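Local coordinates for uncharacterized conserved protein (Staphylococcus epidermidis, PDB 3FRM) that is of unknown function but carries a GNAT-type acetyltransferase domain and may therefore transfer acyl groups from a coenzyme A thioester, at residues K186-D191 against G213-E218. Numbering follows the deposited sequence.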
loop_
_atom_site.group_PDB
_atom_site.type_symbol
_atom_site.label_atom_id
_atom_site.label_comp_id
_atom_site.label_asym_id
_atom_site.label_seq_id
_atom_site.Cartn_x
_atom_site.Cartn_y
_atom_site.Cartn_z
ATOM N N LYS A 186 20.384 -11.196 -16.447
ATOM C CA LYS A 186 20.517 -11.229 -15.002
ATOM C C LYS A 186 19.164 -11.387 -14.322
ATOM O O LYS A 186 19.022 -12.154 -13.382
ATOM C CB LYS A 186 21.135 -9.913 -14.535
ATOM C CG LYS A 186 22.231 -10.038 -13.465
ATOM C CD LYS A 186 22.047 -8.977 -12.333
ATOM C CE LYS A 186 22.087 -7.526 -12.837
ATOM N NZ LYS A 186 22.300 -6.536 -11.725
ATOM N N THR A 187 18.155 -10.658 -14.794
ATOM C CA THR A 187 16.895 -10.654 -14.082
ATOM C C THR A 187 15.672 -10.813 -14.976
ATOM O O THR A 187 15.738 -10.735 -16.200
ATOM C CB THR A 187 16.671 -9.307 -13.398
ATOM O OG1 THR A 187 16.739 -8.288 -14.394
ATOM C CG2 THR A 187 17.684 -9.011 -12.333
ATOM N N ILE A 188 14.531 -10.957 -14.332
ATOM C CA ILE A 188 13.299 -10.699 -15.004
ATOM C C ILE A 188 12.399 -9.732 -14.227
ATOM O O ILE A 188 12.204 -9.845 -13.009
ATOM C CB ILE A 188 12.660 -12.018 -15.416
ATOM C CG1 ILE A 188 11.270 -11.859 -15.984
ATOM C CG2 ILE A 188 12.718 -13.040 -14.293
ATOM C CD1 ILE A 188 11.050 -13.034 -16.929
ATOM N N GLU A 189 11.870 -8.745 -14.944
ATOM C CA GLU A 189 11.060 -7.747 -14.324
ATOM C C GLU A 189 9.647 -7.868 -14.807
ATOM O O GLU A 189 9.403 -8.055 -16.000
ATOM C CB GLU A 189 11.602 -6.371 -14.630
ATOM C CG GLU A 189 10.957 -5.275 -13.841
ATOM C CD GLU A 189 11.170 -3.927 -14.526
ATOM O OE1 GLU A 189 12.290 -3.738 -15.061
ATOM O OE2 GLU A 189 10.231 -3.069 -14.549
ATOM N N ILE A 190 8.721 -7.819 -13.857
ATOM C CA ILE A 190 7.329 -7.723 -14.184
ATOM C C ILE A 190 6.848 -6.277 -14.026
ATOM O O ILE A 190 7.458 -5.468 -13.332
ATOM C CB ILE A 190 6.431 -8.779 -13.472
ATOM C CG1 ILE A 190 6.580 -8.775 -11.970
ATOM C CG2 ILE A 190 6.810 -10.205 -13.903
ATOM C CD1 ILE A 190 5.391 -9.402 -11.235
ATOM N N ASP A 191 5.775 -5.959 -14.722
ATOM C CA ASP A 191 5.249 -4.643 -14.715
ATOM C C ASP A 191 3.826 -4.744 -15.236
ATOM O O ASP A 191 3.516 -5.589 -16.080
ATOM C CB ASP A 191 6.083 -3.766 -15.661
ATOM C CG ASP A 191 5.750 -2.299 -15.544
ATOM O OD1 ASP A 191 5.454 -1.681 -16.603
ATOM O OD2 ASP A 191 5.748 -1.752 -14.413
ATOM N N GLY A 213 7.697 -17.258 -12.986
ATOM C CA GLY A 213 8.744 -17.902 -12.225
ATOM C C GLY A 213 9.423 -19.009 -13.020
ATOM O O GLY A 213 10.666 -19.166 -12.934
ATOM N N ARG A 214 8.610 -19.784 -13.763
ATOM C CA ARG A 214 9.124 -20.857 -14.594
ATOM C C ARG A 214 9.917 -20.298 -15.764
ATOM O O ARG A 214 10.973 -20.828 -16.087
ATOM C CB ARG A 214 8.024 -21.838 -15.054
ATOM C CG ARG A 214 7.485 -22.737 -13.929
ATOM C CD ARG A 214 6.438 -23.736 -14.408
ATOM N NE ARG A 214 5.373 -23.126 -15.210
ATOM C CZ ARG A 214 4.241 -22.622 -14.726
ATOM N NH1 ARG A 214 3.989 -22.652 -13.418
ATOM N NH2 ARG A 214 3.355 -22.082 -15.560
HETATM N N MSE A 215 9.457 -19.204 -16.363
HETATM C CA MSE A 215 10.280 -18.538 -17.362
HETATM C C MSE A 215 11.596 -18.055 -16.793
HETATM O O MSE A 215 12.608 -18.093 -17.473
HETATM C CB MSE A 215 9.594 -17.334 -17.974
HETATM C CG MSE A 215 8.388 -17.646 -18.748
HETATM SE SE MSE A 215 7.596 -15.958 -19.342
HETATM C CE MSE A 215 8.047 -14.754 -17.896
ATOM N N ALA A 216 11.607 -17.588 -15.554
ATOM C CA ALA A 216 12.810 -16.937 -15.070
ATOM C C ALA A 216 14.035 -17.841 -15.019
ATOM O O ALA A 216 15.171 -17.357 -15.091
ATOM C CB ALA A 216 12.557 -16.289 -13.741
ATOM N N ASN A 217 13.812 -19.150 -14.897
ATOM C CA ASN A 217 14.869 -20.103 -14.566
ATOM C C ASN A 217 15.381 -19.875 -13.149
ATOM O O ASN A 217 14.614 -20.013 -12.208
ATOM C CB ASN A 217 16.011 -20.054 -15.576
ATOM C CG ASN A 217 15.744 -20.895 -16.775
ATOM O OD1 ASN A 217 15.261 -20.386 -17.802
ATOM N ND2 ASN A 217 16.033 -22.207 -16.665
ATOM N N GLU A 218 16.661 -19.557 -12.985
ATOM C CA GLU A 218 17.132 -19.108 -11.687
ATOM C C GLU A 218 17.380 -17.587 -11.621
ATOM O O GLU A 218 17.943 -17.073 -10.628
ATOM C CB GLU A 218 18.334 -19.941 -11.240
ATOM C CG GLU A 218 17.974 -21.471 -11.000
ATOM C CD GLU A 218 18.467 -22.006 -9.628
ATOM O OE1 GLU A 218 18.576 -21.202 -8.648
ATOM O OE2 GLU A 218 18.749 -23.239 -9.519
#
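In the beta-alpha-beta unit of the GNAT-type domain, made of strand 188-195, helix 204-216 and strand 221-225, I188 at the start of the first strand packs against M215 and A216 near the C-terminal end of the helix. The contact is wholly apolar, with no hydrogen bond across it, and the backbones come closest at I188 CA and A216 CA, 6.3 Å apart. The two branches of I188 meet different residues. CG1 stands anti to the backbone N (chi1 173°), and CD1 beyond it reaches the selenomethionine M215, while CG2 faces A216. M215 crosses the isoleucine side chain at about a right angle; its chain bends at the last torsion (chi3 -32°), and its terminal methyl CE lies 3.6 Å from I188 CD1. From strand 174-183, M183 packs on I188 and I181 on M215. I188 is also tied by backbone hydrogen bonds to P220 and to I222 of strand 221-225, its neighbour in the sheet. N217 leaves helical geometry with positive phi, and R219 donates hydrogen bonds from NH2 to M215 O and from NE to A216 O. At the closest point, methyl meets methyl: I188 CG2 sits 3.3 Å from A216 CB.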